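Local coordinates for conserved uncharacterized protein (predicted phosphoesterase COG0622) (Streptococcus pneumoniae, PDB 3CK2) that is of uncharacterised function but binds two manganese ions and probably hydrolyses phosphate esters, at residues Asp89-Phe94 / Gly112-Pro117; Ile108-His113 / Leu126-Gly131; Ile81-His86 / Gln95-Trp100; Val11-His16 / Phe37-Ser42. All coordinates share one frame; numbering follows the deposited sequence.

How the contacts relate
All four contacts belong to one calcineurin-like phosphoesterase domain, a sandwich of two mixed sheets with the metal site at the ends of its central strands. Contact 4 comes first, joining parallel strands 7-12 and 35-38 of one sheet. Contacts 3 and 1 follow, their segments alternating, then contact 2; strands 78-83, 108-110 and 125-130 belong to the other sheet. Contact 3 packs helix 95-103 on 78-83, contact 2 pairs 108-110 with 125-130, and contact 1 joins loops. Contacts 1, 2 and 3 have centres about 9 Å apart; contacts 3 and 4, the most distant pair, about 15 Å. Converging loops supply D14, H16, D41, H84, H113 and H115 to two manganese ions.

Contact 1. Residues Asp89-Phe94 / Gly112-Pro117; sequences DINFNF and GHLHVP. With MN (manganese (II) ion), chain B.
The rim of the two-manganese site is built here from two loops, with L114 and H113 of 112-117 meeting I90, N91 and F94 of 89-94. L114 carries the apolar part. Its CG lies 3.9 Å from I90 CD1, and its CD1 is also 3.9 Å from F94 CZ, the ring being met obliquely; the other methyl, CD2, runs alongside the N91 amide, 3.3 Å from OD1. A branched leucine suits this place because its two methyls can serve an aromatic ring and an amide at once. With a chi1 of 62°, I90 folds CG1 back over its own main chain, which carries CD1 to within 3.7 Å of G112 O.

G112-H115 reads GHLH, an instance of the GHxH motif of calcineurin-like phosphoesterases, whose two histidines bind different manganese ions: H115 through NE2 at 2.2 Å from its ion, H113 through ND1. The amide of N91 stands 70° from the H113 ring plane, with no direct hydrogen bond between them. Instead, N91 ND2 donates to water 1, 3.0 Å away, which in turn donates to H113 O and sits over the centre of one face of the H113 ring. That same carbonyl accepts from water 2, a ligand of the manganese held by H115.

Contact 2. Residues Ile108-His113 / Leu126-Gly131; sequences ICLYGH and LFLNPG
I108, C109 and L110 pair with L126, F127 and L128 as parallel neighbours, and their backbones are the tight part of the contact. C109 N donates to L126 O at 2.8 Å, L128 N to C109 O at 3.1 Å and Y111 N to L128 O. The branched side chains of I108 and L126 lie side by side on one face of the sheet, as do those of L110 and L128, whose CD2 methyls touch at 3.8 Å. On the other face C109 is small enough to admit the F127 ring, and its CB comes 3.6 Å from F127 CD1.

Past the end of strand 108-110, N129 lays its CB over one face of the Y111 ring, 3.9 Å from the centroid, in a CH-pi contact, the amide standing 81° from the ring. N129 OD1 turns back to accept from G131 N, closing an Asx turn. At Y111 OH direct bonding gives way to water 4, 2.8 Å away, which donates weakly to F127 O. The partly exposed end is H113, which barely touches 126-131.

Strand 108-110 lies between strands 78-83 and 125-130; helix 95-103 covers the C109 and F127 face, while strand 145-150 of the second sheet packs against I108, L126 and L128.

Contact 3. Residues Ile81-His86 / Gln95-Trp100; sequences IQTHGH and QKLDYW
I81 presses its terminal methyl onto the indole of W100, joining strand 78-83 to helix 95-103. Followed outward, I81 CB already stands above the ring plane, just outside the CH2-CZ2 border, 3.8 Å from W100 CH2. CG1 comes next, near W100 CZ3 and CH2. Its chi1 of 73° turns it in over the strand backbone, and an extended chi2 then carries the chain across the face of the indole. CD1 at the tip lies over the six-membered ring, 3.5 Å from its centroid and only 10° off the normal, so the CH-pi contact is nearly face-on. An unbranched methyl end suits a broad aromatic face, since it can settle over the ring while the beta-branched base stays in the strand.

The strand and helix are the first two elements of a beta-alpha-beta unit completed by strand 108-110. Their short axes, 10.8 Å apart and running at 150°, roughly antiparallel, are spanned by one layer of side chains.

T83, two residues on, also points toward the helix. Its methyl CG2 touches L97 CD1 at 3.6 Å and meets W100 CZ3 obliquely at 3.7 Å, from the side of the indole plane opposite I81, so the ring's border is wedged between the two; its OG1 is hydrogen-bonded to the carbonyl of E69. L97 CD1 lies at the edge of the indole, in its plane. Elsewhere on the rim, the backbone O of Q82 approaches W100 CH2, also near the ring plane. W100 is further engaged by R70 in a cation-pi contact, and H84, next after T83, binds a manganese ion.

Contact 4. Residues Val11-His16 / Phe37-Ser42; sequences VMSDSH and FHNGDS. With MN (manganese (II) ion), chain B.
The H38 ring carries the CA of S13 over one face, as a CH-pi contact, with polar partners at two edge positions: S15 OG lies in the ring plane 2.6 Å from NE2, and G40 N donates to ND1. Both ring nitrogens are thus engaged, fixing the imidazole's rotation. Histidine suits this place, offering polar edges and a flat surface to the crossing chain. On the H16 ring, D41 O sits over the centre of one face. The same carbonyl accepts in its own plane from H16 N, at 3.0 Å, while H16 ND1 is hydrogen-bonded to E43 OE2.

Three side chains converge on one manganese ion: D14 OD1 at 2.1 Å, H16 NE2 at 2.3 Å and D41 OD2 at 2.2 Å; H115 and waters 2 and 3 complete its coordination. The carboxylates stand 85° apart, and the ion, presumably offsetting their charge, lets D14 OD1 and D41 OD2 come within 3.1 Å. D41 OD2 also binds the second manganese, and M61 N holds D41 OD1. The backbones run parallel: selenomethionine M12 N donates to F37 O, and D14 N, 2.8 Å from G40 O, lies nearly along the C=O axis, though its N-H is bent away (147°).

Strands 7-12 and 35-38 with helix 19-29 form a beta-alpha-beta unit; strand 54-56 flanks 35-38, strand 145-150 flanks 7-12, and strands 108-110 and 125-130 of the other sheet pack against V11.

Contact 1. Residues Asp89-Phe94 / Gly112-Pro117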
# COMPACT_ATOMS: atom_id res chain seq x y z
N ASP A 89 -4.34 -9.30 -13.05
CA ASP A 89 -4.81 -8.64 -14.26
C ASP A 89 -5.71 -7.46 -13.92
O ASP A 89 -6.78 -7.30 -14.51
CB ASP A 89 -5.55 -9.62 -15.18
CG ASP A 89 -4.70 -10.80 -15.63
OD1 ASP A 89 -3.54 -10.58 -16.04
OD2 ASP A 89 -5.19 -11.95 -15.58
N ILE A 90 -5.26 -6.65 -12.98
CA ILE A 90 -6.07 -5.52 -12.50
C ILE A 90 -6.28 -4.42 -13.56
O ILE A 90 -7.20 -3.64 -13.43
CB ILE A 90 -5.60 -4.93 -11.13
CG1 ILE A 90 -4.18 -4.34 -11.18
CG2 ILE A 90 -5.72 -5.97 -10.07
CD1 ILE A 90 -3.80 -3.66 -9.90
N ASN A 91 -5.46 -4.40 -14.62
CA ASN A 91 -5.70 -3.48 -15.75
C ASN A 91 -6.91 -3.94 -16.58
O ASN A 91 -7.51 -3.17 -17.30
CB ASN A 91 -4.45 -3.38 -16.64
CG ASN A 91 -3.46 -2.32 -16.15
OD1 ASN A 91 -3.77 -1.13 -16.20
ND2 ASN A 91 -2.28 -2.74 -15.68
N PHE A 92 -7.24 -5.22 -16.47
CA PHE A 92 -8.46 -5.74 -17.06
C PHE A 92 -9.64 -5.31 -16.16
O PHE A 92 -10.42 -4.46 -16.55
CB PHE A 92 -8.35 -7.26 -17.25
CG PHE A 92 -9.59 -7.91 -17.81
CD1 PHE A 92 -10.33 -7.32 -18.83
CD2 PHE A 92 -9.99 -9.15 -17.32
CE1 PHE A 92 -11.46 -7.94 -19.35
CE2 PHE A 92 -11.12 -9.77 -17.83
CZ PHE A 92 -11.86 -9.17 -18.86
N ASN A 93 -9.74 -5.88 -14.97
CA ASN A 93 -10.70 -5.44 -13.96
C ASN A 93 -10.27 -5.95 -12.59
O ASN A 93 -9.24 -6.59 -12.47
CB ASN A 93 -12.13 -5.90 -14.31
CG ASN A 93 -12.23 -7.40 -14.49
OD1 ASN A 93 -11.63 -8.18 -13.75
ND2 ASN A 93 -13.01 -7.80 -15.48
N PHE A 94 -11.06 -5.68 -11.56
CA PHE A 94 -10.69 -6.02 -10.20
C PHE A 94 -11.41 -7.27 -9.69
O PHE A 94 -11.35 -7.56 -8.50
CB PHE A 94 -10.95 -4.84 -9.27
CG PHE A 94 -10.04 -3.65 -9.51
CD1 PHE A 94 -8.77 -3.62 -9.00
CD2 PHE A 94 -10.49 -2.56 -10.23
CE1 PHE A 94 -7.94 -2.55 -9.21
CE2 PHE A 94 -9.66 -1.45 -10.44
CZ PHE A 94 -8.38 -1.46 -9.93
N GLY A 112 -0.51 -2.19 -5.99
CA GLY A 112 0.23 -1.18 -6.70
C GLY A 112 -0.06 -1.28 -8.20
O GLY A 112 -1.22 -1.33 -8.61
N HIS A 113 1.00 -1.25 -9.00
CA HIS A 113 0.99 -1.55 -10.43
C HIS A 113 0.46 -0.41 -11.29
O HIS A 113 1.11 -0.05 -12.29
CB HIS A 113 0.30 -2.90 -10.71
CG HIS A 113 0.48 -3.40 -12.11
ND1 HIS A 113 1.71 -3.54 -12.70
CD2 HIS A 113 -0.42 -3.78 -13.04
CE1 HIS A 113 1.56 -3.97 -13.94
NE2 HIS A 113 0.27 -4.13 -14.17
N LEU A 114 -0.69 0.18 -10.91
CA LEU A 114 -1.38 1.23 -11.72
C LEU A 114 -0.79 2.65 -11.65
O LEU A 114 -1.01 3.46 -12.56
CB LEU A 114 -2.86 1.27 -11.37
CG LEU A 114 -3.60 -0.09 -11.51
CD1 LEU A 114 -5.03 0.10 -11.10
CD2 LEU A 114 -3.54 -0.72 -12.94
N HIS A 115 -0.02 2.94 -10.59
CA HIS A 115 0.56 4.26 -10.35
C HIS A 115 -0.52 5.34 -10.18
O HIS A 115 -0.27 6.51 -10.43
CB HIS A 115 1.53 4.67 -11.48
CG HIS A 115 2.74 3.79 -11.66
ND1 HIS A 115 3.93 4.29 -12.14
CD2 HIS A 115 2.92 2.45 -11.50
CE1 HIS A 115 4.81 3.30 -12.24
NE2 HIS A 115 4.22 2.17 -11.84
N VAL A 116 -1.72 4.93 -9.76
CA VAL A 116 -2.87 5.82 -9.59
C VAL A 116 -3.37 5.69 -8.14
O VAL A 116 -3.76 4.60 -7.72
CB VAL A 116 -4.03 5.50 -10.62
CG1 VAL A 116 -5.27 6.34 -10.33
CG2 VAL A 116 -3.57 5.76 -12.09
N PRO A 117 -3.42 6.80 -7.38
CA PRO A 117 -3.97 6.68 -6.01
C PRO A 117 -5.47 6.37 -5.97
O PRO A 117 -6.24 7.01 -6.65
CB PRO A 117 -3.73 8.08 -5.41
CG PRO A 117 -3.75 8.99 -6.60
CD PRO A 117 -3.07 8.20 -7.70
MN MN B . 5.35 0.25 -11.67
O HOH W 1 0.04 -0.90 -14.95
O HOH W 2 3.65 -0.74 -12.65
O HOH W 3 6.03 0.23 -13.77

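Contact 2. Residues Ile108-His113 / Leu126-Gly131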
# COMPACT_ATOMS: atom_id res chain seq x y z
N ILE A 108 -8.37 -5.13 4.70
CA ILE A 108 -7.71 -4.21 3.79
C ILE A 108 -6.94 -5.02 2.73
O ILE A 108 -6.30 -6.01 3.05
CB ILE A 108 -6.72 -3.25 4.51
CG1 ILE A 108 -7.45 -2.44 5.61
CG2 ILE A 108 -5.99 -2.32 3.46
CD1 ILE A 108 -6.51 -1.60 6.52
N CYS A 109 -7.05 -4.58 1.49
CA CYS A 109 -6.35 -5.16 0.35
C CYS A 109 -5.48 -4.07 -0.30
O CYS A 109 -5.97 -3.08 -0.80
CB CYS A 109 -7.37 -5.72 -0.63
SG CYS A 109 -6.63 -6.44 -2.13
N LEU A 110 -4.18 -4.27 -0.25
CA LEU A 110 -3.20 -3.30 -0.70
C LEU A 110 -2.65 -3.76 -2.03
O LEU A 110 -2.28 -4.91 -2.16
CB LEU A 110 -2.06 -3.20 0.31
CG LEU A 110 -2.40 -2.67 1.71
CD1 LEU A 110 -1.12 -2.68 2.59
CD2 LEU A 110 -3.04 -1.25 1.63
N TYR A 111 -2.60 -2.85 -3.00
CA TYR A 111 -2.08 -3.16 -4.33
C TYR A 111 -1.27 -1.93 -4.91
O TYR A 111 -1.28 -0.84 -4.34
CB TYR A 111 -3.23 -3.68 -5.26
CG TYR A 111 -4.24 -2.66 -5.69
CD1 TYR A 111 -4.17 -2.09 -6.95
CD2 TYR A 111 -5.28 -2.28 -4.86
CE1 TYR A 111 -5.10 -1.12 -7.36
CE2 TYR A 111 -6.21 -1.28 -5.27
CZ TYR A 111 -6.10 -0.71 -6.51
OH TYR A 111 -7.02 0.25 -6.93
N GLY A 112 -0.51 -2.19 -5.99
CA GLY A 112 0.23 -1.18 -6.70
C GLY A 112 -0.06 -1.28 -8.20
O GLY A 112 -1.22 -1.33 -8.61
N HIS A 113 1.00 -1.25 -9.00
CA HIS A 113 0.99 -1.55 -10.43
C HIS A 113 0.46 -0.41 -11.29
O HIS A 113 1.11 -0.05 -12.29
CB HIS A 113 0.30 -2.90 -10.71
CG HIS A 113 0.48 -3.40 -12.11
ND1 HIS A 113 1.71 -3.54 -12.70
CD2 HIS A 113 -0.42 -3.78 -13.04
CE1 HIS A 113 1.56 -3.97 -13.94
NE2 HIS A 113 0.27 -4.13 -14.17
N LEU A 126 -11.69 -2.46 2.34
CA LEU A 126 -10.95 -1.32 1.80
C LEU A 126 -9.88 -1.81 0.81
O LEU A 126 -9.00 -2.62 1.18
CB LEU A 126 -10.26 -0.55 2.92
CG LEU A 126 -9.33 0.60 2.52
CD1 LEU A 126 -10.10 1.72 1.82
CD2 LEU A 126 -8.56 1.10 3.73
N PHE A 127 -9.99 -1.32 -0.44
CA PHE A 127 -8.97 -1.50 -1.47
C PHE A 127 -8.23 -0.17 -1.66
O PHE A 127 -8.84 0.88 -1.86
CB PHE A 127 -9.58 -1.93 -2.81
CG PHE A 127 -10.22 -3.31 -2.77
CD1 PHE A 127 -9.54 -4.43 -3.24
CD2 PHE A 127 -11.50 -3.48 -2.27
CE1 PHE A 127 -10.13 -5.69 -3.20
CE2 PHE A 127 -12.09 -4.74 -2.23
CZ PHE A 127 -11.39 -5.84 -2.68
N LEU A 128 -6.90 -0.24 -1.61
CA LEU A 128 -6.06 0.94 -1.64
C LEU A 128 -4.85 0.73 -2.53
O LEU A 128 -4.09 -0.24 -2.36
CB LEU A 128 -5.57 1.31 -0.23
CG LEU A 128 -4.58 2.47 -0.05
CD1 LEU A 128 -5.27 3.83 -0.32
CD2 LEU A 128 -4.06 2.43 1.35
N ASN A 129 -4.69 1.66 -3.47
CA ASN A 129 -3.44 1.87 -4.18
C ASN A 129 -2.92 3.19 -3.64
O ASN A 129 -3.61 4.22 -3.72
CB ASN A 129 -3.67 1.92 -5.69
CG ASN A 129 -2.36 1.91 -6.49
OD1 ASN A 129 -1.40 2.58 -6.13
ND2 ASN A 129 -2.33 1.16 -7.59
N PRO A 130 -1.70 3.17 -3.09
CA PRO A 130 -1.20 4.43 -2.53
C PRO A 130 -0.80 5.49 -3.58
O PRO A 130 -0.42 6.56 -3.20
CB PRO A 130 0.03 3.98 -1.73
CG PRO A 130 0.55 2.81 -2.51
CD PRO A 130 -0.70 2.09 -2.95
N GLY A 131 -0.92 5.17 -4.88
CA GLY A 131 -0.27 5.89 -5.96
C GLY A 131 1.15 5.42 -6.18
O GLY A 131 1.61 4.45 -5.54
O HOH W 4 -8.68 1.19 -4.87

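Contact 3. Residues Ile81-His86 / Gln95-Trp100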
# COMPACT_ATOMS: atom_id res chain seq x y z
N ILE A 81 -4.11 -7.84 3.31
CA ILE A 81 -3.52 -8.61 2.23
C ILE A 81 -2.91 -7.59 1.26
O ILE A 81 -3.33 -6.44 1.22
CB ILE A 81 -4.51 -9.64 1.58
CG1 ILE A 81 -5.58 -8.97 0.70
CG2 ILE A 81 -5.19 -10.51 2.67
CD1 ILE A 81 -6.50 -10.00 -0.02
N GLN A 82 -1.92 -8.04 0.52
CA GLN A 82 -1.02 -7.18 -0.20
C GLN A 82 -0.47 -7.91 -1.42
O GLN A 82 0.03 -9.03 -1.31
CB GLN A 82 0.13 -6.83 0.72
CG GLN A 82 1.07 -5.80 0.22
CD GLN A 82 2.28 -5.64 1.10
OE1 GLN A 82 2.50 -6.42 2.05
NE2 GLN A 82 3.09 -4.64 0.78
N THR A 83 -0.55 -7.26 -2.56
CA THR A 83 -0.01 -7.81 -3.80
C THR A 83 0.30 -6.64 -4.71
O THR A 83 -0.20 -5.54 -4.48
CB THR A 83 -1.02 -8.83 -4.46
OG1 THR A 83 -0.34 -9.62 -5.42
CG2 THR A 83 -2.21 -8.16 -5.12
N HIS A 84 1.14 -6.85 -5.73
CA HIS A 84 1.37 -5.78 -6.71
C HIS A 84 0.14 -5.52 -7.56
O HIS A 84 -0.34 -4.41 -7.62
CB HIS A 84 2.59 -6.06 -7.57
CG HIS A 84 3.03 -4.90 -8.41
ND1 HIS A 84 3.50 -3.72 -7.86
CD2 HIS A 84 3.12 -4.75 -9.76
CE1 HIS A 84 3.87 -2.90 -8.83
NE2 HIS A 84 3.65 -3.49 -9.99
N GLY A 85 -0.38 -6.55 -8.20
CA GLY A 85 -1.65 -6.45 -8.96
C GLY A 85 -1.59 -7.07 -10.35
O GLY A 85 -2.60 -7.49 -10.86
N HIS A 86 -0.40 -7.14 -10.92
CA HIS A 86 -0.19 -7.67 -12.26
C HIS A 86 -0.59 -9.14 -12.42
O HIS A 86 -1.03 -9.56 -13.51
CB HIS A 86 1.28 -7.47 -12.70
CG HIS A 86 2.30 -8.21 -11.89
ND1 HIS A 86 2.51 -7.94 -10.56
CD2 HIS A 86 3.21 -9.16 -12.23
CE1 HIS A 86 3.48 -8.72 -10.11
NE2 HIS A 86 3.93 -9.46 -11.10
N GLN A 95 -12.06 -8.04 -10.57
CA GLN A 95 -12.80 -9.22 -10.15
C GLN A 95 -11.92 -10.32 -9.53
O GLN A 95 -12.31 -10.95 -8.56
CB GLN A 95 -13.60 -9.78 -11.33
CG GLN A 95 -14.73 -8.86 -11.78
CD GLN A 95 -15.68 -9.51 -12.77
OE1 GLN A 95 -15.25 -10.11 -13.76
NE2 GLN A 95 -16.98 -9.37 -12.51
N LYS A 96 -10.74 -10.55 -10.11
CA LYS A 96 -9.81 -11.52 -9.56
C LYS A 96 -9.24 -11.04 -8.21
O LYS A 96 -9.19 -11.78 -7.26
CB LYS A 96 -8.70 -11.84 -10.57
CG LYS A 96 -9.15 -12.66 -11.77
CD LYS A 96 -7.99 -13.01 -12.67
CE LYS A 96 -8.42 -13.41 -14.09
NZ LYS A 96 -8.23 -12.31 -15.14
N LEU A 97 -8.82 -9.78 -8.15
CA LEU A 97 -8.34 -9.23 -6.87
C LEU A 97 -9.42 -9.28 -5.76
O LEU A 97 -9.14 -9.66 -4.63
CB LEU A 97 -7.86 -7.80 -7.06
CG LEU A 97 -7.11 -7.16 -5.89
CD1 LEU A 97 -5.75 -7.88 -5.68
CD2 LEU A 97 -6.95 -5.66 -6.11
N ASP A 98 -10.65 -8.91 -6.10
CA ASP A 98 -11.75 -8.93 -5.15
C ASP A 98 -12.13 -10.38 -4.75
O ASP A 98 -12.51 -10.62 -3.62
CB ASP A 98 -12.96 -8.20 -5.75
CG ASP A 98 -14.10 -8.03 -4.78
OD1 ASP A 98 -13.97 -7.34 -3.75
OD2 ASP A 98 -15.18 -8.56 -5.05
N TYR A 99 -12.06 -11.33 -5.67
CA TYR A 99 -12.34 -12.72 -5.30
C TYR A 99 -11.37 -13.22 -4.21
O TYR A 99 -11.77 -13.84 -3.22
CB TYR A 99 -12.28 -13.61 -6.53
CG TYR A 99 -12.60 -15.07 -6.27
CD1 TYR A 99 -13.91 -15.51 -6.14
CD2 TYR A 99 -11.57 -16.02 -6.17
CE1 TYR A 99 -14.20 -16.86 -5.91
CE2 TYR A 99 -11.84 -17.35 -5.94
CZ TYR A 99 -13.16 -17.77 -5.81
OH TYR A 99 -13.40 -19.09 -5.59
N TRP A 100 -10.09 -12.89 -4.39
CA TRP A 100 -9.02 -13.26 -3.47
C TRP A 100 -9.24 -12.60 -2.14
O TRP A 100 -9.09 -13.25 -1.12
CB TRP A 100 -7.64 -12.87 -4.05
CG TRP A 100 -6.48 -13.06 -3.11
CD1 TRP A 100 -6.19 -14.19 -2.41
CD2 TRP A 100 -5.44 -12.11 -2.78
NE1 TRP A 100 -5.05 -14.01 -1.65
CE2 TRP A 100 -4.57 -12.75 -1.87
CE3 TRP A 100 -5.18 -10.79 -3.16
CZ2 TRP A 100 -3.45 -12.11 -1.33
CZ3 TRP A 100 -4.06 -10.16 -2.62
CH2 TRP A 100 -3.20 -10.82 -1.73

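Contact 4. Residues Val11-His16 / Phe37-Ser42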
# COMPACT_ATOMS: atom_id res chain seq x y z
N VAL A 11 1.65 3.09 3.56
CA VAL A 11 1.67 2.28 2.34
C VAL A 11 2.30 3.09 1.21
O VAL A 11 1.85 4.21 0.95
CB VAL A 11 0.23 1.86 1.93
CG1 VAL A 11 0.27 0.82 0.79
CG2 VAL A 11 -0.55 1.31 3.15
N MSE A 12 3.31 2.53 0.54
CA MSE A 12 3.87 3.13 -0.69
C MSE A 12 4.06 2.07 -1.77
O MSE A 12 3.82 0.91 -1.54
CB MSE A 12 5.18 3.86 -0.40
CG MSE A 12 6.27 2.93 0.08
SE MSE A 12 7.97 3.79 0.44
CE MSE A 12 8.57 2.52 1.79
N SER A 13 4.48 2.48 -2.96
CA SER A 13 4.53 1.60 -4.11
C SER A 13 5.16 2.26 -5.29
O SER A 13 5.06 3.48 -5.46
CB SER A 13 3.12 1.15 -4.53
OG SER A 13 3.16 0.05 -5.41
N ASP A 14 5.76 1.43 -6.15
CA ASP A 14 6.18 1.85 -7.50
C ASP A 14 7.15 3.04 -7.40
O ASP A 14 6.99 4.09 -8.05
CB ASP A 14 4.96 2.16 -8.38
CG ASP A 14 4.16 0.91 -8.72
OD1 ASP A 14 4.48 0.26 -9.77
OD2 ASP A 14 3.18 0.61 -7.97
N SER A 15 8.19 2.80 -6.59
CA SER A 15 9.29 3.72 -6.31
C SER A 15 10.40 3.72 -7.38
O SER A 15 11.11 4.68 -7.52
CB SER A 15 9.85 3.43 -4.90
OG SER A 15 10.04 2.05 -4.68
N HIS A 16 10.54 2.62 -8.12
CA HIS A 16 11.27 2.56 -9.39
C HIS A 16 12.70 3.09 -9.36
O HIS A 16 13.08 4.01 -10.10
CB HIS A 16 10.45 3.19 -10.54
CG HIS A 16 9.33 2.30 -11.02
ND1 HIS A 16 9.56 1.18 -11.80
CD2 HIS A 16 8.01 2.32 -10.77
CE1 HIS A 16 8.42 0.57 -12.02
NE2 HIS A 16 7.46 1.23 -11.40
N PHE A 37 4.21 -0.55 4.52
CA PHE A 37 4.08 -1.45 3.34
C PHE A 37 4.61 -0.86 2.04
O PHE A 37 4.41 0.32 1.75
CB PHE A 37 2.60 -1.81 3.10
CG PHE A 37 1.97 -2.49 4.23
CD1 PHE A 37 1.95 -3.86 4.30
CD2 PHE A 37 1.40 -1.75 5.27
CE1 PHE A 37 1.38 -4.51 5.35
CE2 PHE A 37 0.84 -2.41 6.35
CZ PHE A 37 0.83 -3.80 6.38
N HIS A 38 5.20 -1.70 1.21
CA HIS A 38 5.62 -1.29 -0.13
C HIS A 38 5.04 -2.32 -1.07
O HIS A 38 5.26 -3.49 -0.88
CB HIS A 38 7.14 -1.20 -0.22
CG HIS A 38 7.64 -0.58 -1.48
ND1 HIS A 38 7.34 -1.08 -2.73
CD2 HIS A 38 8.46 0.47 -1.68
CE1 HIS A 38 7.93 -0.33 -3.64
NE2 HIS A 38 8.60 0.63 -3.03
N ASN A 39 4.27 -1.90 -2.07
CA ASN A 39 3.49 -2.83 -2.89
C ASN A 39 4.18 -3.21 -4.21
O ASN A 39 3.55 -3.75 -5.13
CB ASN A 39 2.10 -2.25 -3.14
CG ASN A 39 1.33 -1.96 -1.86
OD1 ASN A 39 1.64 -2.53 -0.80
ND2 ASN A 39 0.30 -1.08 -1.95
N GLY A 40 5.48 -2.92 -4.28
CA GLY A 40 6.35 -3.42 -5.33
C GLY A 40 6.77 -2.42 -6.39
O GLY A 40 6.40 -1.24 -6.39
N ASP A 41 7.53 -2.96 -7.33
CA ASP A 41 8.22 -2.19 -8.37
C ASP A 41 9.16 -1.17 -7.74
O ASP A 41 9.15 -0.00 -8.09
CB ASP A 41 7.21 -1.53 -9.29
CG ASP A 41 6.85 -2.36 -10.47
OD1 ASP A 41 7.25 -3.52 -10.54
OD2 ASP A 41 6.15 -1.79 -11.35
N SER A 42 9.95 -1.62 -6.77
CA SER A 42 10.99 -0.79 -6.17
C SER A 42 12.26 -0.76 -7.01
O SER A 42 12.99 0.25 -7.02
CB SER A 42 11.32 -1.26 -4.73
OG SER A 42 11.78 -2.57 -4.70
MN MN B . 5.35 0.25 -11.67
O HOH W 5 12.72 2.07 -4.75
O HOH W 3 6.03 0.23 -13.77
O HOH W 2 3.65 -0.74 -12.65